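Local atomic coordinates of histone-lysine N-methyltransferase, H3 lysine-9 specific SUVH6 (Arabidopsis thaliana, PDB entry 6A5K), a protein that catalyses S-adenosylmethionine-dependent methylation of a lysine in the histone H3 tail and probably recognises methylated non-CG DNA through its SRA domain. Residues K57-G62 and N85-H90; G103-A108 and L161-E166; T109-S114 and T169-I174; G194-E199 and L217-G222. The protein carries 1 engineered substitution. All coordinates share one frame; numbering follows the deposited sequence.

Interaction 1: K57-G62 and N85-H90; sequences KFLNSG and NILGIH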
loop_
_atom_site.group_PDB
_atom_site.type_symbol
_atom_site.label_atom_id
_atom_site.label_comp_id
_atom_site.label_asym_id
_atom_site.label_seq_id
_atom_site.Cartn_x
_atom_site.Cartn_y
_atom_site.Cartn_z
ATOM N N LYS A 57 0.128 -18.565 -11.515
ATOM C CA LYS A 57 -0.416 -17.552 -10.609
ATOM C C LYS A 57 -1.212 -16.446 -11.306
ATOM O O LYS A 57 -1.783 -15.592 -10.630
ATOM C CB LYS A 57 0.707 -16.901 -9.789
ATOM C CG LYS A 57 1.543 -17.890 -8.981
ATOM C CD LYS A 57 0.706 -18.616 -7.945
ATOM C CE LYS A 57 1.576 -19.545 -7.118
ATOM N NZ LYS A 57 0.790 -20.443 -6.229
ATOM N N PHE A 58 -1.233 -16.435 -12.636
ATOM C CA PHE A 58 -2.017 -15.426 -13.354
ATOM C C PHE A 58 -3.508 -15.668 -13.140
ATOM O O PHE A 58 -3.953 -16.820 -13.065
ATOM C CB PHE A 58 -1.712 -15.437 -14.854
ATOM C CG PHE A 58 -0.507 -14.632 -15.249
ATOM C CD1 PHE A 58 0.630 -14.615 -14.458
ATOM C CD2 PHE A 58 -0.502 -13.919 -16.438
ATOM C CE1 PHE A 58 1.742 -13.885 -14.838
ATOM C CE2 PHE A 58 0.609 -13.187 -16.821
ATOM C CZ PHE A 58 1.732 -13.171 -16.014
ATOM N N LEU A 59 -4.272 -14.584 -13.055
ATOM C CA LEU A 59 -5.723 -14.665 -12.914
ATOM C C LEU A 59 -6.394 -14.356 -14.250
ATOM O O LEU A 59 -5.880 -13.556 -15.038
ATOM C CB LEU A 59 -6.222 -13.701 -11.829
ATOM C CG LEU A 59 -5.576 -13.830 -10.441
ATOM C CD1 LEU A 59 -6.216 -12.873 -9.418
ATOM C CD2 LEU A 59 -5.635 -15.257 -9.936
ATOM N N ASN A 60 -7.533 -14.997 -14.501
ATOM C CA ASN A 60 -8.297 -14.769 -15.729
ATOM C C ASN A 60 -7.453 -14.952 -16.989
ATOM O O ASN A 60 -7.641 -14.246 -17.975
ATOM C CB ASN A 60 -8.906 -13.362 -15.724
ATOM C CG ASN A 60 -9.724 -13.083 -14.480
ATOM O OD1 ASN A 60 -10.694 -13.784 -14.183
ATOM N ND2 ASN A 60 -9.332 -12.059 -13.741
ATOM N N SER A 61 -6.509 -15.886 -16.952
ATOM C CA SER A 61 -5.597 -16.061 -18.080
ATOM C C SER A 61 -6.277 -16.831 -19.205
ATOM O O SER A 61 -7.114 -17.701 -18.963
ATOM C CB SER A 61 -4.323 -16.785 -17.651
ATOM O OG SER A 61 -4.577 -18.154 -17.407
ATOM N N GLY A 62 -5.913 -16.502 -20.437
ATOM C CA GLY A 62 -6.490 -17.158 -21.595
ATOM C C GLY A 62 -7.859 -16.625 -21.980
ATOM O O GLY A 62 -8.463 -17.113 -22.934
ATOM N N ASN A 85 -1.711 -7.228 -16.761
ATOM C CA ASN A 85 -1.743 -8.499 -17.483
ATOM C C ASN A 85 -1.879 -9.681 -16.531
ATOM O O ASN A 85 -2.582 -10.652 -16.819
ATOM C CB ASN A 85 -0.492 -8.672 -18.346
ATOM C CG ASN A 85 -0.516 -9.961 -19.162
ATOM O OD1 ASN A 85 -1.379 -10.158 -20.023
ATOM N ND2 ASN A 85 0.437 -10.842 -18.894
ATOM N N ILE A 86 -1.209 -9.594 -15.390
ATOM C CA ILE A 86 -1.267 -10.672 -14.407
ATOM C C ILE A 86 -2.703 -10.913 -13.930
ATOM O O ILE A 86 -3.122 -12.060 -13.731
ATOM C CB ILE A 86 -0.344 -10.371 -13.211
ATOM C CG1 ILE A 86 1.112 -10.474 -13.662
ATOM C CG2 ILE A 86 -0.602 -11.343 -12.067
ATOM C CD1 ILE A 86 2.107 -9.849 -12.707
ATOM N N LEU A 87 -3.462 -9.827 -13.807
ATOM C CA LEU A 87 -4.848 -9.889 -13.338
ATOM C C LEU A 87 -5.871 -10.048 -14.461
ATOM O O LEU A 87 -7.053 -10.289 -14.200
ATOM C CB LEU A 87 -5.182 -8.628 -12.535
ATOM C CG LEU A 87 -4.381 -8.371 -11.259
ATOM C CD1 LEU A 87 -4.879 -7.096 -10.554
ATOM C CD2 LEU A 87 -4.469 -9.576 -10.342
ATOM N N GLY A 88 -5.421 -9.915 -15.705
ATOM C CA GLY A 88 -6.317 -9.988 -16.845
ATOM C C GLY A 88 -7.182 -8.749 -17.014
ATOM O O GLY A 88 -8.237 -8.799 -17.646
ATOM N N ILE A 89 -6.743 -7.635 -16.437
ATOM C CA ILE A 89 -7.449 -6.359 -16.573
ATOM C C ILE A 89 -7.228 -5.770 -17.964
ATOM O O ILE A 89 -8.138 -5.210 -18.583
ATOM C CB ILE A 89 -6.970 -5.329 -15.524
ATOM C CG1 ILE A 89 -7.327 -5.784 -14.110
ATOM C CG2 ILE A 89 -7.565 -3.950 -15.798
ATOM C CD1 ILE A 89 -6.746 -4.891 -13.039
ATOM N N HIS A 90 -5.990 -5.885 -18.423
ATOM C CA HIS A 90 -5.534 -5.297 -19.675
ATOM C C HIS A 90 -4.374 -6.159 -20.140
ATOM O O HIS A 90 -3.356 -6.247 -19.456
ATOM C CB HIS A 90 -5.111 -3.836 -19.469
ATOM C CG HIS A 90 -4.764 -3.111 -20.734
ATOM N ND1 HIS A 90 -5.722 -2.566 -21.565
ATOM C CD2 HIS A 90 -3.568 -2.807 -21.289
ATOM C CE1 HIS A 90 -5.129 -1.966 -22.582
ATOM N NE2 HIS A 90 -3.822 -2.103 -22.445
HETATM O O HOH W 1 -3.917 -13.061 -16.818
#

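Interaction 2: G103-A108 and L161-E166; sequences GKAKVA and LATSIE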
loop_
_atom_site.group_PDB
_atom_site.type_symbol
_atom_site.label_atom_id
_atom_site.label_comp_id
_atom_site.label_asym_id
_atom_site.label_seq_id
_atom_site.Cartn_x
_atom_site.Cartn_y
_atom_site.Cartn_z
ATOM N N GLY A 103 -19.823 -10.794 -31.123
ATOM C CA GLY A 103 -20.650 -11.126 -32.268
ATOM C C GLY A 103 -19.748 -11.310 -33.473
ATOM O O GLY A 103 -18.782 -12.070 -33.415
ATOM N N LYS A 104 -20.054 -10.602 -34.556
ATOM C CA LYS A 104 -19.221 -10.614 -35.753
ATOM C C LYS A 104 -18.132 -9.561 -35.675
ATOM O O LYS A 104 -17.267 -9.479 -36.545
ATOM C CB LYS A 104 -20.060 -10.366 -37.004
ATOM C CG LYS A 104 -20.986 -11.491 -37.393
ATOM C CD LYS A 104 -21.699 -11.125 -38.680
ATOM C CE LYS A 104 -22.434 -12.301 -39.277
ATOM N NZ LYS A 104 -21.523 -13.438 -39.595
ATOM N N ALA A 105 -18.184 -8.746 -34.632
ATOM C CA ALA A 105 -17.274 -7.624 -34.519
ATOM C C ALA A 105 -16.258 -7.813 -33.399
ATOM O O ALA A 105 -16.137 -8.892 -32.811
ATOM C CB ALA A 105 -18.062 -6.344 -34.299
ATOM N N LYS A 106 -15.517 -6.748 -33.131
ATOM C CA LYS A 106 -14.660 -6.683 -31.961
ATOM C C LYS A 106 -14.940 -5.369 -31.262
ATOM O O LYS A 106 -15.151 -4.350 -31.919
ATOM C CB LYS A 106 -13.183 -6.798 -32.345
ATOM C CG LYS A 106 -12.797 -8.164 -32.892
ATOM C CD LYS A 106 -11.482 -8.111 -33.651
ATOM C CE LYS A 106 -11.076 -9.496 -34.149
ATOM N NZ LYS A 106 -9.893 -9.448 -35.054
ATOM N N VAL A 107 -14.978 -5.400 -29.934
ATOM C CA VAL A 107 -15.172 -4.187 -29.159
ATOM C C VAL A 107 -14.041 -4.071 -28.162
ATOM O O VAL A 107 -13.463 -5.081 -27.756
ATOM C CB VAL A 107 -16.523 -4.171 -28.414
ATOM C CG1 VAL A 107 -17.684 -4.206 -29.406
ATOM C CG2 VAL A 107 -16.607 -5.325 -27.410
ATOM N N ALA A 108 -13.713 -2.843 -27.779
ATOM C CA ALA A 108 -12.674 -2.629 -26.781
ATOM C C ALA A 108 -13.103 -3.177 -25.430
ATOM O O ALA A 108 -14.271 -3.078 -25.050
ATOM C CB ALA A 108 -12.340 -1.158 -26.661
ATOM N N LEU A 161 -12.496 0.168 -30.616
ATOM C CA LEU A 161 -12.995 1.265 -29.798
ATOM C C LEU A 161 -14.133 1.975 -30.530
ATOM O O LEU A 161 -15.130 2.363 -29.918
ATOM C CB LEU A 161 -11.860 2.236 -29.460
ATOM C CG LEU A 161 -11.961 3.152 -28.238
ATOM C CD1 LEU A 161 -12.438 2.411 -26.989
ATOM C CD2 LEU A 161 -10.612 3.827 -27.988
ATOM N N ALA A 162 -13.985 2.126 -31.846
ATOM C CA ALA A 162 -15.045 2.710 -32.664
ATOM C C ALA A 162 -16.311 1.850 -32.626
ATOM O O ALA A 162 -17.423 2.368 -32.552
ATOM C CB ALA A 162 -14.569 2.893 -34.094
ATOM N N THR A 163 -16.135 0.533 -32.664
ATOM C CA THR A 163 -17.261 -0.395 -32.625
ATOM C C THR A 163 -17.965 -0.369 -31.269
ATOM O O THR A 163 -19.183 -0.580 -31.177
ATOM C CB THR A 163 -16.793 -1.828 -32.950
ATOM O OG1 THR A 163 -16.117 -1.826 -34.213
ATOM C CG2 THR A 163 -17.971 -2.805 -33.005
ATOM N N SER A 164 -17.199 -0.097 -30.213
ATOM C CA SER A 164 -17.783 0.056 -28.879
ATOM C C SER A 164 -18.897 1.102 -28.863
ATOM O O SER A 164 -19.869 0.969 -28.123
ATOM C CB SER A 164 -16.706 0.432 -27.850
ATOM O OG SER A 164 -15.875 -0.676 -27.542
ATOM N N ILE A 165 -18.742 2.142 -29.678
ATOM C CA ILE A 165 -19.764 3.177 -29.816
ATOM C C ILE A 165 -21.091 2.595 -30.294
ATOM O O ILE A 165 -22.150 2.865 -29.717
ATOM C CB ILE A 165 -19.322 4.275 -30.802
ATOM C CG1 ILE A 165 -18.032 4.935 -30.316
ATOM C CG2 ILE A 165 -20.420 5.320 -30.980
ATOM C CD1 ILE A 165 -17.433 5.915 -31.306
ATOM N N GLU A 166 -21.026 1.788 -31.346
ATOM C CA GLU A 166 -22.237 1.197 -31.916
ATOM C C GLU A 166 -22.864 0.174 -30.984
ATOM O O GLU A 166 -24.087 0.114 -30.869
ATOM C CB GLU A 166 -21.955 0.535 -33.266
ATOM C CG GLU A 166 -21.007 1.295 -34.165
ATOM C CD GLU A 166 -20.471 0.433 -35.297
ATOM O OE1 GLU A 166 -21.032 -0.663 -35.531
ATOM O OE2 GLU A 166 -19.502 0.856 -35.963
HETATM O O HOH W 2 -15.580 -4.687 -35.347
HETATM O O HOH W 3 -16.627 -2.038 -25.441
#

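Interaction 3: T109-S114 and T169-I174; sequences TSIVAS and TPVRVI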
loop_
_atom_site.group_PDB
_atom_site.type_symbol
_atom_site.label_atom_id
_atom_site.label_comp_id
_atom_site.label_asym_id
_atom_site.label_seq_id
_atom_site.Cartn_x
_atom_site.Cartn_y
_atom_site.Cartn_z
ATOM N N THR A 109 -12.152 -3.744 -24.698
ATOM C CA THR A 109 -12.413 -4.186 -23.340
ATOM C C THR A 109 -11.786 -3.213 -22.353
ATOM O O THR A 109 -12.327 -2.973 -21.270
ATOM C CB THR A 109 -11.855 -5.584 -23.084
ATOM O OG1 THR A 109 -10.476 -5.611 -23.474
ATOM C CG2 THR A 109 -12.641 -6.629 -23.887
ATOM N N SER A 110 -10.634 -2.659 -22.719
ATOM C CA SER A 110 -9.955 -1.769 -21.776
ATOM C C SER A 110 -8.977 -0.845 -22.472
ATOM O O SER A 110 -8.440 -1.188 -23.513
ATOM C CB SER A 110 -9.223 -2.581 -20.704
ATOM O OG SER A 110 -8.220 -3.385 -21.294
ATOM N N ILE A 111 -8.761 0.338 -21.906
ATOM C CA ILE A 111 -7.743 1.238 -22.425
ATOM C C ILE A 111 -6.870 1.779 -21.300
ATOM O O ILE A 111 -7.335 1.973 -20.176
ATOM C CB ILE A 111 -8.352 2.437 -23.204
ATOM C CG1 ILE A 111 -9.234 3.295 -22.293
ATOM C CG2 ILE A 111 -9.130 1.946 -24.422
ATOM C CD1 ILE A 111 -9.860 4.508 -22.998
ATOM N N VAL A 112 -5.600 2.012 -21.610
ATOM C CA VAL A 112 -4.727 2.716 -20.682
ATOM C C VAL A 112 -4.564 4.145 -21.183
ATOM O O VAL A 112 -4.029 4.367 -22.267
ATOM C CB VAL A 112 -3.352 2.044 -20.546
ATOM C CG1 VAL A 112 -2.487 2.819 -19.544
ATOM C CG2 VAL A 112 -3.509 0.604 -20.110
ATOM N N ALA A 113 -5.034 5.106 -20.394
ATOM C CA ALA A 113 -5.118 6.490 -20.847
ATOM C C ALA A 113 -4.174 7.407 -20.086
ATOM O O ALA A 113 -4.037 7.304 -18.872
ATOM C CB ALA A 113 -6.545 6.992 -20.720
ATOM N N SER A 114 -3.527 8.308 -20.814
ATOM C CA SER A 114 -2.616 9.273 -20.210
ATOM C C SER A 114 -3.337 10.578 -19.889
ATOM O O SER A 114 -4.171 10.632 -18.979
ATOM C CB SER A 114 -1.431 9.542 -21.134
ATOM O OG SER A 114 -0.770 10.737 -20.773
ATOM N N THR A 169 -21.036 -1.043 -25.501
ATOM C CA THR A 169 -20.476 -1.973 -24.529
ATOM C C THR A 169 -19.464 -1.263 -23.628
ATOM O O THR A 169 -18.803 -0.320 -24.062
ATOM C CB THR A 169 -19.810 -3.162 -25.237
ATOM O OG1 THR A 169 -19.025 -2.674 -26.331
ATOM C CG2 THR A 169 -20.865 -4.119 -25.772
ATOM N N PRO A 170 -19.342 -1.712 -22.368
ATOM C CA PRO A 170 -18.473 -1.006 -21.418
ATOM C C PRO A 170 -16.978 -1.148 -21.729
ATOM O O PRO A 170 -16.542 -2.143 -22.314
ATOM C CB PRO A 170 -18.817 -1.667 -20.077
ATOM C CG PRO A 170 -19.234 -3.054 -20.452
ATOM C CD PRO A 170 -19.980 -2.893 -21.757
ATOM N N VAL A 171 -16.210 -0.138 -21.332
ATOM C CA VAL A 171 -14.765 -0.123 -21.511
ATOM C C VAL A 171 -14.099 0.209 -20.174
ATOM O O VAL A 171 -14.421 1.228 -19.554
ATOM C CB VAL A 171 -14.330 0.916 -22.579
ATOM C CG1 VAL A 171 -12.803 0.970 -22.702
ATOM C CG2 VAL A 171 -14.976 0.612 -23.930
ATOM N N ARG A 172 -13.182 -0.638 -19.719
ATOM C CA ARG A 172 -12.430 -0.316 -18.505
ATOM C C ARG A 172 -11.393 0.757 -18.803
ATOM O O ARG A 172 -10.625 0.641 -19.754
ATOM C CB ARG A 172 -11.745 -1.557 -17.921
ATOM C CG ARG A 172 -12.692 -2.563 -17.297
ATOM C CD ARG A 172 -11.937 -3.744 -16.660
ATOM N NE ARG A 172 -11.143 -4.476 -17.644
ATOM C CZ ARG A 172 -11.634 -5.384 -18.485
ATOM N NH1 ARG A 172 -12.928 -5.669 -18.478
ATOM N NH2 ARG A 172 -10.831 -5.994 -19.348
ATOM N N VAL A 173 -11.360 1.806 -17.989
ATOM C CA VAL A 173 -10.342 2.824 -18.163
ATOM C C VAL A 173 -9.286 2.741 -17.060
ATOM O O VAL A 173 -9.599 2.840 -15.871
ATOM C CB VAL A 173 -10.965 4.235 -18.195
ATOM C CG1 VAL A 173 -9.886 5.309 -18.061
ATOM C CG2 VAL A 173 -11.760 4.423 -19.485
ATOM N N ILE A 174 -8.043 2.507 -17.471
ATOM C CA ILE A 174 -6.896 2.557 -16.572
ATOM C C ILE A 174 -6.158 3.859 -16.865
ATOM O O ILE A 174 -5.664 4.077 -17.977
ATOM C CB ILE A 174 -5.950 1.344 -16.739
ATOM C CG1 ILE A 174 -6.658 0.031 -16.373
ATOM C CG2 ILE A 174 -4.703 1.493 -15.874
ATOM C CD1 ILE A 174 -7.393 -0.615 -17.532
HETATM O O HOH W 4 -14.948 -3.700 -20.566
#

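Interaction 4: G194-E199 and L217-G222; sequences GLYLVE and LRRIPG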
loop_
_atom_site.group_PDB
_atom_site.type_symbol
_atom_site.label_atom_id
_atom_site.label_comp_id
_atom_site.label_asym_id
_atom_site.label_seq_id
_atom_site.Cartn_x
_atom_site.Cartn_y
_atom_site.Cartn_z
ATOM N N GLY A 194 -12.662 2.777 -13.557
ATOM C CA GLY A 194 -13.982 2.204 -13.740
ATOM C C GLY A 194 -14.426 2.035 -15.182
ATOM O O GLY A 194 -13.614 2.021 -16.114
ATOM N N LEU A 195 -15.740 1.917 -15.353
ATOM C CA LEU A 195 -16.330 1.597 -16.642
ATOM C C LEU A 195 -16.869 2.827 -17.353
ATOM O O LEU A 195 -17.504 3.687 -16.740
ATOM C CB LEU A 195 -17.452 0.571 -16.472
ATOM C CG LEU A 195 -17.044 -0.772 -15.866
ATOM C CD1 LEU A 195 -18.254 -1.691 -15.772
ATOM C CD2 LEU A 195 -15.949 -1.414 -16.686
ATOM N N TYR A 196 -16.607 2.896 -18.654
ATOM C CA TYR A 196 -17.016 4.023 -19.480
ATOM C C TYR A 196 -17.739 3.527 -20.728
ATOM O O TYR A 196 -17.597 2.366 -21.119
ATOM C CB TYR A 196 -15.804 4.863 -19.902
ATOM C CG TYR A 196 -15.183 5.722 -18.818
ATOM C CD1 TYR A 196 -15.150 7.105 -18.943
ATOM C CD2 TYR A 196 -14.610 5.148 -17.681
ATOM C CE1 TYR A 196 -14.576 7.903 -17.965
ATOM C CE2 TYR A 196 -14.034 5.936 -16.698
ATOM C CZ TYR A 196 -14.016 7.309 -16.844
ATOM O OH TYR A 196 -13.446 8.098 -15.868
ATOM N N LEU A 197 -18.504 4.417 -21.352
ATOM C CA LEU A 197 -19.073 4.151 -22.663
ATOM C C LEU A 197 -18.395 5.060 -23.677
ATOM O O LEU A 197 -18.054 6.199 -23.359
ATOM C CB LEU A 197 -20.587 4.378 -22.672
ATOM C CG LEU A 197 -21.439 3.418 -21.832
ATOM C CD1 LEU A 197 -22.908 3.818 -21.859
ATOM C CD2 LEU A 197 -21.274 1.980 -22.306
ATOM N N VAL A 198 -18.194 4.562 -24.892
ATOM C CA VAL A 198 -17.631 5.387 -25.956
ATOM C C VAL A 198 -18.770 6.067 -26.731
ATOM O O VAL A 198 -19.670 5.404 -27.242
ATOM C CB VAL A 198 -16.752 4.555 -26.916
ATOM C CG1 VAL A 198 -15.813 5.463 -27.692
ATOM C CG2 VAL A 198 -15.947 3.505 -26.126
ATOM N N GLU A 199 -18.723 7.392 -26.806
ATOM C CA GLU A 199 -19.829 8.177 -27.353
ATOM C C GLU A 199 -19.617 8.579 -28.807
ATOM O O GLU A 199 -20.555 8.576 -29.605
ATOM C CB GLU A 199 -20.057 9.433 -26.506
ATOM C CG GLU A 199 -20.496 9.151 -25.082
ATOM C CD GLU A 199 -20.851 10.413 -24.321
ATOM O OE1 GLU A 199 -20.206 11.456 -24.559
ATOM O OE2 GLU A 199 -21.779 10.363 -23.486
ATOM N N LEU A 217 -15.162 9.382 -24.257
ATOM C CA LEU A 217 -15.807 8.406 -23.389
ATOM C C LEU A 217 -16.476 9.108 -22.216
ATOM O O LEU A 217 -16.011 10.152 -21.762
ATOM C CB LEU A 217 -14.801 7.376 -22.870
ATOM C CG LEU A 217 -14.087 6.468 -23.879
ATOM C CD1 LEU A 217 -12.911 7.184 -24.536
ATOM C CD2 LEU A 217 -13.629 5.168 -23.223
ATOM N N ARG A 218 -17.570 8.531 -21.729
ATOM C CA ARG A 218 -18.267 9.075 -20.571
ATOM C C ARG A 218 -18.488 7.980 -19.532
ATOM O O ARG A 218 -18.926 6.873 -19.854
ATOM C CB ARG A 218 -19.604 9.712 -20.974
ATOM C CG ARG A 218 -20.332 10.382 -19.815
ATOM C CD ARG A 218 -21.681 10.957 -20.248
ATOM N NE ARG A 218 -21.543 11.941 -21.319
ATOM C CZ ARG A 218 -21.392 13.247 -21.122
ATOM N NH1 ARG A 218 -21.355 13.734 -19.889
ATOM N NH2 ARG A 218 -21.275 14.068 -22.157
ATOM N N ARG A 219 -18.181 8.307 -18.285
ATOM C CA ARG A 219 -18.257 7.343 -17.198
ATOM C C ARG A 219 -19.691 6.899 -16.935
ATOM O O ARG A 219 -20.608 7.717 -16.884
ATOM C CB ARG A 219 -17.648 7.942 -15.932
ATOM C CG ARG A 219 -17.206 6.918 -14.903
ATOM C CD ARG A 219 -16.335 7.584 -13.860
ATOM N NE ARG A 219 -15.721 6.627 -12.948
ATOM C CZ ARG A 219 -16.075 6.470 -11.674
ATOM N NH1 ARG A 219 -17.044 7.210 -11.152
ATOM N NH2 ARG A 219 -15.449 5.581 -10.917
ATOM N N ILE A 220 -19.878 5.594 -16.782
ATOM C CA ILE A 220 -21.196 5.044 -16.486
ATOM C C ILE A 220 -21.628 5.427 -15.072
ATOM O O ILE A 220 -20.895 5.195 -14.117
ATOM C CB ILE A 220 -21.203 3.510 -16.651
ATOM C CG1 ILE A 220 -20.998 3.143 -18.125
ATOM C CG2 ILE A 220 -22.498 2.908 -16.115
ATOM C CD1 ILE A 220 -20.684 1.687 -18.340
ATOM N N PRO A 221 -22.818 6.035 -14.943
ATOM C CA PRO A 221 -23.339 6.484 -13.646
ATOM C C PRO A 221 -23.454 5.349 -12.640
ATOM O O PRO A 221 -23.580 4.192 -13.040
ATOM C CB PRO A 221 -24.725 7.037 -13.995
ATOM C CG PRO A 221 -24.629 7.410 -15.435
ATOM C CD PRO A 221 -23.715 6.402 -16.054
ATOM N N GLY A 222 -23.385 5.682 -11.354
ATOM C CA GLY A 222 -23.616 4.712 -10.298
ATOM C C GLY A 222 -22.377 4.085 -9.680
ATOM O O GLY A 222 -22.488 3.245 -8.787
#

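Interaction 1: K57-G62 and N85-H90
F58 lays its ring flat over the backbone of I86, in the last turn of helix 81-87. With chi1 at -84°, CG lies beside the backbone N and anti to the carbonyl carbon, which swings the ring across the helix end. Its CB stands 3.8 Å from I86 O, and CG is about equally far from that oxygen and I86 CA. CD2 has N85 O and I86 CA as neighbours, while the I86 CA hydrogen forms a CH-pi contact, the carbon being 3.9 Å from the F58 ring centroid and 12° off the normal. CE1 and the tip CZ meet the I86 branch, CZ to CG1 at 3.6 Å, and the end of the N85 side chain reaches the rim at CE2. L52 of helix 44-54 also touches F58.

The helix closes here in a Schellman motif: G88, with positive phi, is the C-prime residue, I89 N reaches back to L84 O, and G88 N makes a weak bond to N85 O. The loop takes up the carbonyls of I86 and L87. L59 N binds I86 O at 2.9 Å, nearly head-on. N60 ND2 binds L87 O, also at 2.9 Å, with the acceptor in the amide plane; N60 CB rests over G88 CA, where no side chain blocks it. A water 2.7 Å from L59 O and near N85 O can bridge the segments, though acceptors around it outnumber its protons. The L59 and L87 side chains run the same way, touching at CD1 and CD2 (3.8 Å), with T13 and L14 of helix 5-29 packed against them.

Interaction 2: G103-A108 and L161-E166
S164 and A108 make the direct polar link between helix 156-167 and strand 105-113. The amide N of A108 donates to S164 OG over 3.1 Å, but the bond is bent, with 135° at the hydrogen. A chi1 of -73° turns the hydroxyl beside its own backbone N and out toward the strand; there the oxygen also makes a weak bond to A160 O, one turn back in the helix.

Two waters add indirect links. One lies 2.6 Å from S164 OG and donates to A108 O, so the serine oxygen touches both backbone polar groups of A108, one directly and one through solvent. The other accepts from K106 N and donates to T163 OG1 at 3.1 Å; that hydroxyl has its main partner in L159 O of the same helix. With an alanine in place of S164, A108 N would probably be left without its acceptor and the bridging water would lose one of its two anchors here.

The remaining contacts are apolar or close packing. T163 CG2 fits against A105 CB (3.8 Å) and V107 CG1 (3.9 Å), one methyl serving two strand residues, while T163 CB presses on K106 O at 3.2 Å. At the buried end A108 CB meets L161 CD1 at 3.6 Å.

The short axes pass 5.8 Å apart at 97°, so the helix of this SRA domain lies across the strand. L161 and S164 also rest on V198 of strand 190-205, while V107 pairs through its backbone with M100 of strand 97-102.

Interaction 3: T109-S114 and T169-I174
I111 and V173 lie side by side at the apolar centre, CG1 against CG2 at 3.9 Å, and the V171 side chain crosses that of I111 at about a right angle, V171 CG1 near I111 CG2. On the opposite face of the sheet V112 CG2 meets I174 CB at 4.2 Å.

Between these faces runs a parallel pairing of strands 105-113 and 171-176 in the SRA-domain sheet. I111 uses both its polar groups: its N binds R172 O (2.9 Å) and its O receives I174 N (2.8 Å). R172 N to T109 O and A113 N to I174 O (2.7 Å) extend the pairing. T109 and S110 both face D98 in a classic beta bulge, and a water joins T109 O to P170 O.

At the polar edge the R172 chain bends at chi3 (-61°), folding the guanidinium back until T109 O sits 3.7 Å above its plane, over the centre. Its NH1 binds I65 O and G67 O and its NH2 binds I89 O, while S110 OG pairs with H90 ND1. A buried positive charge with several backbone carbonyls about it is likely to be stabilised by their dipoles, and it ties loops to the sheet.

Interaction 4: G194-E199 and L217-G222
Y196 and R219 face each other across the beta hairpin of strands 190-205 and 211-219, an antiparallel pair in the SRA-domain sheet. The arginine fills the space over the tyrosine: R219 CA lies over one face toward the rim, CB makes a CH-pi contact 3.9 Å from the Y196 ring centroid, and the extended chain continues until CD reaches the OH at 3.6 Å. The guanidinium passes beyond the ring to bind P224 O and D193 O.

Beside the ring, L217 CD2 settles into the notch between Y196 CB (4.0 Å) and V198 CG2 (4.1 Å). On the other face I220 is the bump, its CG1 against L197 CG at 3.7 Å and its CD1 reaching L195 CB, wedging between the two leucines. Replacing Y196 by an alanine is likely to open a gap beside L217 and leave the R219 methylenes without the ring they lie against.

L197 and R218 exchange two backbone hydrogen bonds, and I220 N binds L195 O. R218 bends at chi3 (-59°) toward E199, leaving NH1 for a salt bridge with D125. Its NE donates to E199 OE2 at 2.7 Å; the oxygen lies in the guanidinium plane, met on its syn side, 29° out of the carboxylate plane.

Overall arrangement
Interactions 2, 3 and 4 share the mixed sheet of the SRA domain, while interaction 1 joins the loop after helix 44-54 to the end of helix 81-87 beside it. Strand 105-113 serves both interactions 2 and 3, whose segments alternate along the chain with centres about 13 Å apart. Interactions 3 and 4 are closer, about 9 Å between centres, because strands 171-176 and 190-205 are neighbours, V171 N bonding to Y196 O. Helix 156-167 packs over V198, so interactions 2 and 4 also touch. Interaction 1 precedes the rest in sequence and meets interaction 3 through I89 and H90. Together the contacts tie flanking helices and loops to one sheet.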